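Local structure of putative glycosylhydrolase (Parabacteroides distasonis, 3S5Q) at residues N42-A47 with N203-N208; Q58-I63 with P188-I193. The protein is a putative glycosyl hydrolase, probably acting on carbohydrates as a member of the 3-keto-disaccharide hydrolase family. All coordinates share one frame; numbering follows the deposited sequence.

Contact 1 (N42-A47 with N203-N208)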
ATOM      1  N   ASN A  42      11.735  -0.171  17.811  1.00 36.40           N
ATOM      2  CA  ASN A  42      10.620  -0.032  18.781  1.00 36.76           C
ATOM      3  C   ASN A  42       9.294  -0.394  18.156  1.00 34.66           C
ATOM      4  O   ASN A  42       8.274   0.285  18.399  1.00 35.17           O
ATOM      5  CB  ASN A  42      10.547   1.394  19.351  1.00 37.82           C
ATOM      6  CG  ASN A  42      11.756   1.749  20.215  1.00 42.80           C
ATOM      7  OD1 ASN A  42      12.221   0.931  21.029  1.00 49.07           O
ATOM      8  ND2 ASN A  42      12.281   2.967  20.038  1.00 44.92           N
ATOM      9  N   GLY A  43       9.348  -1.432  17.321  1.00 32.73           N
ATOM     10  CA  GLY A  43       8.228  -1.920  16.549  1.00 31.05           C
ATOM     11  C   GLY A  43       7.794  -1.184  15.274  1.00 29.56           C
ATOM     12  O   GLY A  43       6.845  -1.623  14.622  1.00 28.66           O
ATOM     13  N   ILE A  44       8.477  -0.087  14.940  1.00 27.96           N
ATOM     14  CA  ILE A  44       8.038   0.862  13.912  1.00 26.99           C
ATOM     15  C   ILE A  44       9.020   0.887  12.722  1.00 26.08           C
ATOM     16  O   ILE A  44      10.220   1.081  12.891  1.00 26.03           O
ATOM     17  CB  ILE A  44       7.959   2.318  14.453  1.00 27.91           C
ATOM     18  CG1 ILE A  44       7.093   2.410  15.740  1.00 27.91           C
ATOM     19  CG2 ILE A  44       7.459   3.289  13.358  1.00 27.01           C
ATOM     20  CD1 ILE A  44       5.693   1.712  15.629  1.00 21.50           C
ATOM     21  N   LEU A  45       8.488   0.728  11.530  1.00 23.65           N
ATOM     22  CA  LEU A  45       9.317   0.710  10.320  1.00 24.40           C
ATOM     23  C   LEU A  45       9.220   2.080   9.627  1.00 24.23           C
ATOM     24  O   LEU A  45       8.134   2.592   9.399  1.00 23.45           O
ATOM     25  CB  LEU A  45       8.816  -0.401   9.419  1.00 23.50           C
ATOM     26  CG  LEU A  45       9.598  -0.794   8.164  1.00 25.66           C
ATOM     27  CD1 LEU A  45      11.033  -1.243   8.501  1.00 26.22           C
ATOM     28  CD2 LEU A  45       8.804  -1.900   7.471  1.00 24.78           C
ATOM     29  N   THR A  46      10.354   2.688   9.322  1.00 26.12           N
ATOM     30  CA  THR A  46      10.352   3.994   8.706  1.00 26.57           C
ATOM     31  C   THR A  46      11.552   4.174   7.775  1.00 27.77           C
ATOM     32  O   THR A  46      12.576   3.505   7.927  1.00 27.25           O
ATOM     33  CB  THR A  46      10.287   5.122   9.780  1.00 28.12           C
ATOM     34  OG1 THR A  46      10.132   6.379   9.131  1.00 29.25           O
ATOM     35  CG2 THR A  46      11.505   5.142  10.598  1.00 27.63           C
ATOM     36  N   ALA A  47      11.368   5.068   6.804  1.00 28.80           N
ATOM     37  CA  ALA A  47      12.312   5.330   5.724  1.00 30.51           C
ATOM     38  C   ALA A  47      12.695   6.827   5.762  1.00 32.05           C
ATOM     39  O   ALA A  47      11.852   7.669   6.058  1.00 32.36           O
ATOM     40  CB  ALA A  47      11.667   4.945   4.368  1.00 29.72           C
ATOM     41  N   ASN A 203       7.550  12.366   6.393  1.00 36.89           N
ATOM     42  CA  ASN A 203       7.834  11.009   6.794  1.00 35.72           C
ATOM     43  C   ASN A 203       6.643  10.069   6.754  1.00 32.37           C
ATOM     44  O   ASN A 203       5.505  10.488   6.916  1.00 31.08           O
ATOM     45  CB  ASN A 203       8.439  11.022   8.181  1.00 36.49           C
ATOM     46  CG  ASN A 203       9.834  11.567   8.177  1.00 39.67           C
ATOM     47  OD1 ASN A 203      10.674  11.213   7.326  1.00 41.20           O
ATOM     48  ND2 ASN A 203      10.090  12.463   9.098  1.00 42.64           N
ATOM     49  N   ILE A 204       6.948   8.794   6.543  1.00 30.87           N
ATOM     50  CA  ILE A 204       5.966   7.715   6.590  1.00 29.26           C
ATOM     51  C   ILE A 204       6.412   6.729   7.674  1.00 27.72           C
ATOM     52  O   ILE A 204       7.590   6.426   7.748  1.00 27.73           O
ATOM     53  CB  ILE A 204       5.824   6.982   5.177  1.00 28.56           C
ATOM     54  CG1 ILE A 204       4.745   5.922   5.217  1.00 28.89           C
ATOM     55  CG2 ILE A 204       7.151   6.327   4.678  1.00 29.87           C
ATOM     56  CD1 ILE A 204       3.367   6.423   5.468  1.00 23.03           C
ATOM     57  N   TRP A 205       5.479   6.233   8.493  1.00 25.71           N
ATOM     58  CA  TRP A 205       5.786   5.179   9.486  1.00 24.92           C
ATOM     59  C   TRP A 205       4.851   4.005   9.257  1.00 22.84           C
ATOM     60  O   TRP A 205       3.662   4.215   8.997  1.00 22.65           O
ATOM     61  CB  TRP A 205       5.633   5.689  10.934  1.00 25.21           C
ATOM     62  CG  TRP A 205       6.507   6.843  11.273  1.00 26.15           C
ATOM     63  CD1 TRP A 205       7.753   6.787  11.828  1.00 26.98           C
ATOM     64  CD2 TRP A 205       6.206   8.236  11.093  1.00 27.74           C
ATOM     65  NE1 TRP A 205       8.259   8.048  11.976  1.00 27.04           N
ATOM     66  CE2 TRP A 205       7.329   8.963  11.546  1.00 28.47           C
ATOM     67  CE3 TRP A 205       5.104   8.940  10.589  1.00 29.91           C
ATOM     68  CZ2 TRP A 205       7.378  10.377  11.531  1.00 31.39           C
ATOM     69  CZ3 TRP A 205       5.152  10.373  10.584  1.00 30.31           C
ATOM     70  CH2 TRP A 205       6.285  11.054  11.049  1.00 31.79           C
ATOM     71  N   PHE A 206       5.380   2.788   9.368  1.00 22.14           N
ATOM     72  CA  PHE A 206       4.568   1.554   9.268  1.00 21.40           C
ATOM     73  C   PHE A 206       4.706   0.734  10.549  1.00 21.86           C
ATOM     74  O   PHE A 206       5.734   0.821  11.237  1.00 20.74           O
ATOM     75  CB  PHE A 206       5.054   0.674   8.119  1.00 21.89           C
ATOM     76  CG  PHE A 206       4.893   1.283   6.771  1.00 22.11           C
ATOM     77  CD1 PHE A 206       5.917   2.059   6.198  1.00 25.67           C
ATOM     78  CD2 PHE A 206       3.734   1.061   6.032  1.00 23.57           C
ATOM     79  CE1 PHE A 206       5.768   2.605   4.887  1.00 26.44           C
ATOM     80  CE2 PHE A 206       3.587   1.597   4.732  1.00 25.49           C
ATOM     81  CZ  PHE A 206       4.589   2.352   4.163  1.00 25.94           C
ATOM     82  N   ARG A 207       3.666  -0.040  10.868  1.00 19.98           N
ATOM     83  CA  ARG A 207       3.765  -1.054  11.906  1.00 19.43           C
ATOM     84  C   ARG A 207       2.770  -2.191  11.696  1.00 18.96           C
ATOM     85  O   ARG A 207       1.814  -2.101  10.882  1.00 17.95           O
ATOM     86  CB  ARG A 207       3.591  -0.461  13.305  1.00 18.85           C
ATOM     87  CG  ARG A 207       2.133  -0.175  13.693  1.00 18.77           C
ATOM     88  CD  ARG A 207       2.027   0.621  15.010  1.00 18.84           C
ATOM     89  NE  ARG A 207       0.616   0.773  15.374  1.00 17.24           N
ATOM     90  CZ  ARG A 207       0.154   1.179  16.546  1.00 18.47           C
ATOM     91  NH1 ARG A 207       0.974   1.489  17.548  1.00 19.64           N
ATOM     92  NH2 ARG A 207      -1.148   1.283  16.709  1.00 19.22           N
ATOM     93  N   ASN A 208       3.013  -3.264  12.454  1.00 18.86           N
ATOM     94  CA  ASN A 208       2.153  -4.446  12.428  1.00 18.43           C
ATOM     95  C   ASN A 208       1.781  -4.934  11.016  1.00 18.86           C
ATOM     96  O   ASN A 208       0.608  -5.206  10.721  1.00 18.64           O
ATOM     97  CB  ASN A 208       0.871  -4.240  13.255  1.00 17.22           C
ATOM     98  CG  ASN A 208       0.301  -5.582  13.747  1.00 18.19           C
ATOM     99  OD1 ASN A 208       1.023  -6.580  13.793  1.00 19.45           O
ATOM    100  ND2 ASN A 208      -0.963  -5.599  14.133  1.00 14.35           N
TER
HETATM  101  O   HOH W   1       5.630  -3.743  13.532  1.00 20.21           O
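Leu45 and Phe206 form an antiparallel hydrogen-bonded pair between strand 44-47 and strand 204-213, within a sheet of this concanavalin A-like fold. Two backbone bonds make the pair, Leu45 N to Phe206 O and Phe206 N to Leu45 O, both 2.8 Å and nearly straight at 167°. A third bond comes from a side chain: the hydroxyl Thr46 OG1 donates to Ile204 O over 2.9 Å, tilted from the carbonyl plane. A chi1 of -173° sets OG1 beside the carbonyl carbon of its own residue and points it at the other strand's carbonyl. Ala47 N lies 4.1 Å from Ile204 O and is buried with no partner in the model. Beyond the strand, one water accepts from Asn208 N and donates to Gly43 O; Gly43 adopts a positive phi (78°), readily tolerated by glycine.

The apolar contacts divide between the two faces. Leu45 and Phe206 both pack on Leu195 of strand 192-195, in the other sheet, as suits large hydrophobic residues. On the other face, two beta-branched residues meet Trp205 at CD1: Ile44 CG2 at the ring edge, and Thr46, whose side chain runs alongside. Arg207 lends its aliphatic part to Ile44 and sends its guanidinium group onward to a salt bridge with Glu67 and a cation-pi contact with Trp135. Ile44 CD1 packs 3.8 Å from Arg207 CB.

Contact 2 (Q58-I63 with P188-I193). With EDO (1,2-ethanediol), chain J.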
ATOM      1  N   GLN A  58       8.416 -13.996  -3.368  1.00 25.17           N
ATOM      2  CA  GLN A  58       7.264 -13.487  -4.082  1.00 24.42           C
ATOM      3  C   GLN A  58       6.004 -14.081  -3.494  1.00 23.47           C
ATOM      4  O   GLN A  58       6.021 -15.199  -2.961  1.00 23.40           O
ATOM      5  CB  GLN A  58       7.344 -13.847  -5.563  1.00 24.94           C
ATOM      6  CG  GLN A  58       8.523 -13.231  -6.252  1.00 26.93           C
ATOM      7  CD  GLN A  58       8.639 -13.625  -7.699  1.00 29.28           C
ATOM      8  OE1 GLN A  58       7.654 -13.698  -8.418  1.00 30.21           O
ATOM      9  NE2 GLN A  58       9.870 -13.836  -8.147  1.00 34.89           N
ATOM     10  N   TYR A  59       4.917 -13.334  -3.618  1.00 20.62           N
ATOM     11  CA  TYR A  59       3.644 -13.698  -3.019  1.00 20.24           C
ATOM     12  C   TYR A  59       2.512 -13.557  -4.030  1.00 19.05           C
ATOM     13  O   TYR A  59       2.488 -12.621  -4.838  1.00 19.09           O
ATOM     14  CB  TYR A  59       3.349 -12.810  -1.815  1.00 19.34           C
ATOM     15  CG  TYR A  59       4.270 -13.018  -0.627  1.00 20.20           C
ATOM     16  CD1 TYR A  59       4.005 -14.020   0.309  1.00 21.34           C
ATOM     17  CD2 TYR A  59       5.351 -12.199  -0.407  1.00 21.57           C
ATOM     18  CE1 TYR A  59       4.817 -14.242   1.406  1.00 23.12           C
ATOM     19  CE2 TYR A  59       6.172 -12.394   0.721  1.00 22.71           C
ATOM     20  CZ  TYR A  59       5.906 -13.434   1.600  1.00 23.40           C
ATOM     21  OH  TYR A  59       6.695 -13.629   2.695  1.00 23.04           O
ATOM     22  N   GLU A  60       1.560 -14.474  -3.921  1.00 19.29           N
ATOM     23  CA  GLU A  60       0.279 -14.429  -4.628  1.00 19.06           C
ATOM     24  C   GLU A  60      -0.841 -14.914  -3.670  1.00 17.68           C
ATOM     25  O   GLU A  60      -0.568 -15.549  -2.656  1.00 18.46           O
ATOM     26  CB  GLU A  60       0.319 -15.311  -5.879  1.00 19.58           C
ATOM     27  CG  GLU A  60       0.612 -16.739  -5.581  1.00 22.16           C
ATOM     28  CD  GLU A  60       0.670 -17.601  -6.830  1.00 26.63           C
ATOM     29  OE1 GLU A  60       0.199 -17.106  -7.895  1.00 24.53           O
ATOM     30  OE2 GLU A  60       1.134 -18.779  -6.704  1.00 30.49           O
ATOM     31  N   ASN A  61      -2.084 -14.582  -3.976  1.00 18.03           N
ATOM     32  CA  ASN A  61      -3.226 -15.075  -3.224  1.00 19.25           C
ATOM     33  C   ASN A  61      -3.069 -14.851  -1.730  1.00 19.59           C
ATOM     34  O   ASN A  61      -2.958 -15.795  -0.947  1.00 20.31           O
ATOM     35  CB  ASN A  61      -3.441 -16.544  -3.576  1.00 19.65           C
ATOM     36  CG  ASN A  61      -3.788 -16.715  -5.010  1.00 22.14           C
ATOM     37  OD1 ASN A  61      -4.599 -15.943  -5.546  1.00 26.33           O
ATOM     38  ND2 ASN A  61      -3.180 -17.719  -5.673  1.00 22.32           N
ATOM     39  N   PHE A  62      -2.982 -13.579  -1.364  1.00 18.27           N
ATOM     40  CA  PHE A  62      -2.689 -13.158   0.028  1.00 19.21           C
ATOM     41  C   PHE A  62      -3.543 -11.996   0.492  1.00 19.01           C
ATOM     42  O   PHE A  62      -4.219 -11.312  -0.307  1.00 20.31           O
ATOM     43  CB  PHE A  62      -1.188 -12.758   0.215  1.00 18.57           C
ATOM     44  CG  PHE A  62      -0.756 -11.589  -0.648  1.00 16.03           C
ATOM     45  CD1 PHE A  62      -0.909 -10.285  -0.201  1.00 17.63           C
ATOM     46  CD2 PHE A  62      -0.182 -11.791  -1.899  1.00 17.97           C
ATOM     47  CE1 PHE A  62      -0.566  -9.218  -0.988  1.00 16.37           C
ATOM     48  CE2 PHE A  62       0.203 -10.718  -2.711  1.00 13.26           C
ATOM     49  CZ  PHE A  62       0.017  -9.410  -2.244  1.00 18.06           C
ATOM     50  N   ILE A  63      -3.515 -11.799   1.803  1.00 19.55           N
ATOM     51  CA  ILE A  63      -4.082 -10.621   2.445  1.00 18.71           C
ATOM     52  C   ILE A  63      -2.967  -9.983   3.266  1.00 18.82           C
ATOM     53  O   ILE A  63      -2.382 -10.619   4.150  1.00 18.45           O
ATOM     54  CB  ILE A  63      -5.277 -10.916   3.386  1.00 18.68           C
ATOM     55  CG1 ILE A  63      -6.353 -11.745   2.671  1.00 16.52           C
ATOM     56  CG2 ILE A  63      -5.868  -9.582   3.885  1.00 18.71           C
ATOM     57  CD1 ILE A  63      -7.397 -12.428   3.632  1.00 16.06           C
ATOM     58  N   PRO A 188       1.261 -10.094 -14.405  1.00 21.41           N
ATOM     59  CA  PRO A 188       1.371 -11.224 -13.480  1.00 22.02           C
ATOM     60  C   PRO A 188       0.780 -10.916 -12.114  1.00 20.60           C
ATOM     61  O   PRO A 188       0.929  -9.792 -11.647  1.00 20.79           O
ATOM     62  CB  PRO A 188       2.875 -11.385 -13.305  1.00 22.05           C
ATOM     63  CG  PRO A 188       3.437 -10.950 -14.592  1.00 24.51           C
ATOM     64  CD  PRO A 188       2.594  -9.710 -14.906  1.00 22.25           C
ATOM     65  N   THR A 189       0.122 -11.903 -11.503  1.00 21.04           N
ATOM     66  CA  THR A 189      -0.528 -11.720 -10.200  1.00 20.45           C
ATOM     67  C   THR A 189       0.285 -12.412  -9.093  1.00 21.45           C
ATOM     68  O   THR A 189      -0.266 -12.919  -8.116  1.00 21.29           O
ATOM     69  CB  THR A 189      -1.992 -12.177 -10.255  1.00 21.54           C
ATOM     70  OG1 THR A 189      -2.054 -13.568 -10.627  1.00 18.41           O
ATOM     71  CG2 THR A 189      -2.766 -11.322 -11.292  1.00 21.00           C
ATOM     72  N   LYS A 190       1.615 -12.413  -9.272  1.00 21.86           N
ATOM     73  CA  LYS A 190       2.578 -12.965  -8.318  1.00 22.30           C
ATOM     74  C   LYS A 190       3.843 -12.074  -8.356  1.00 21.96           C
ATOM     75  O   LYS A 190       4.327 -11.695  -9.431  1.00 20.67           O
ATOM     76  CB  LYS A 190       2.923 -14.420  -8.682  1.00 24.15           C
ATOM     77  CG  LYS A 190       3.854 -15.120  -7.657  1.00 27.06           C
ATOM     78  CD  LYS A 190       4.299 -16.544  -8.071  1.00 31.64           C
ATOM     79  CE  LYS A 190       4.766 -17.342  -6.859  1.00 34.57           C
ATOM     80  NZ  LYS A 190       4.994 -18.794  -7.205  1.00 39.29           N
ATOM     81  N   GLY A 191       4.357 -11.697  -7.188  1.00 20.52           N
ATOM     82  CA  GLY A 191       5.529 -10.881  -7.180  1.00 20.89           C
ATOM     83  C   GLY A 191       6.002 -10.541  -5.789  1.00 20.48           C
ATOM     84  O   GLY A 191       5.393 -10.926  -4.809  1.00 20.94           O
ATOM     85  N   TYR A 192       7.100  -9.796  -5.738  1.00 20.58           N
ATOM     86  CA  TYR A 192       7.623  -9.264  -4.495  1.00 20.28           C
ATOM     87  C   TYR A 192       6.614  -8.257  -3.969  1.00 19.52           C
ATOM     88  O   TYR A 192       5.860  -7.643  -4.743  1.00 18.02           O
ATOM     89  CB  TYR A 192       8.992  -8.579  -4.719  1.00 20.84           C
ATOM     90  CG  TYR A 192      10.001  -9.540  -5.254  1.00 21.43           C
ATOM     91  CD1 TYR A 192      10.601 -10.474  -4.419  1.00 21.40           C
ATOM     92  CD2 TYR A 192      10.297  -9.584  -6.613  1.00 20.37           C
ATOM     93  CE1 TYR A 192      11.497 -11.392  -4.931  1.00 22.33           C
ATOM     94  CE2 TYR A 192      11.207 -10.475  -7.123  1.00 22.42           C
ATOM     95  CZ  TYR A 192      11.783 -11.395  -6.282  1.00 25.46           C
ATOM     96  OH  TYR A 192      12.709 -12.287  -6.784  1.00 28.71           O
ATOM     97  N   ILE A 193       6.635  -8.074  -2.652  1.00 21.01           N
ATOM     98  CA  ILE A 193       5.862  -7.022  -2.008  1.00 20.58           C
ATOM     99  C   ILE A 193       6.862  -5.977  -1.510  1.00 21.54           C
ATOM    100  O   ILE A 193       7.916  -6.333  -1.011  1.00 22.08           O
ATOM    101  CB  ILE A 193       5.025  -7.560  -0.815  1.00 21.47           C
ATOM    102  CG1 ILE A 193       3.887  -8.476  -1.286  1.00 21.30           C
ATOM    103  CG2 ILE A 193       4.512  -6.380   0.027  1.00 18.79           C
ATOM    104  CD1 ILE A 193       3.150  -9.190  -0.153  1.00 20.48           C
TER
HETATM  105  C1  EDO J 308      -4.592 -15.744 -12.812  1.00 42.20           C
HETATM  106  O1  EDO J 308      -5.872 -15.489 -12.249  1.00 45.80           O
HETATM  107  C2  EDO J 308      -3.942 -14.377 -12.963  1.00 41.52           C
HETATM  108  O2  EDO J 308      -2.537 -14.517 -13.189  1.00 41.37           O
HETATM  109  O   HOH W   2      -1.841 -15.586  -8.825  1.00 32.70           O
HETATM  110  O   HOH W   3      -2.454 -13.004  -6.445  1.00 14.15           O
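Gln58 lies across the ring of Tyr192, its CG 3.7 Å from the ring centroid and only 9° off the normal, a CH-pi contact over the face. Its extended chain carries the amide along the ring toward the hydroxyl end; the methylenes of glutamine suit the ring face, while the polar group is kept to the rim. Next, Tyr59 forms a single antiparallel bridge with Gly191: Tyr59 N donates to Gly191 O at 2.7 Å, and Gly191 N returns a bond to Tyr59 O at 3.1 Å. Both donors stand about 40° out of the acceptor's carbonyl plane. Glycine accommodates the almost fully extended backbone here. The Tyr59 ring meets Ile193 CD1 through CD2.

Glu60 and Lys190 cross with their methylene groups in contact, and Glu60 OE2 forms a long salt bridge of 3.9 Å to Lys190 NZ. The other carboxylate oxygen, OE1, accepts a hydrogen bond from a water that itself accepts one from Thr189 OG1, while OG1 also receives a bond from 1,2-ethanediol. At Asn61, another water links the backbone N to Thr189 O. Phe62, with CG between the backbone N and carbonyl carbon (chi1 61°), turns one ring face to Ile193 CD1, which sits 4.0 Å from the ring centroid. These apolar groups meet Leu211 in the interior. Asn61 and Phe62 both face Ala142 in a G1 beta bulge, whose first position has the left-handed backbone conformation that asparagine tolerates well, at the start of a strand whose sheet packs against that of Ile193 in a beta sandwich.

Overall arrangement
Contacts 1 and 2 are separate, with centres 22 Å apart and nearest atoms about 9 Å apart, but the same strands connect them. Strand 204-213 begins in contact 1 and pairs with strand 62-70, which starts in contact 2; strand 192-195, begun in contact 2, directly precedes it in sequence and belongs to the other sheet. Along the chain, contact 2 is nested within the loop closed by contact 1. Leu195 and Leu211 mark the interior between the sheets near contacts 1 and 2, respectively. One ethanediol, probably from the crystallisation liquor, lies about 5 Å from the Arg207 side chain, and another is hydrogen-bonded to Thr189; neither by itself identifies an active site.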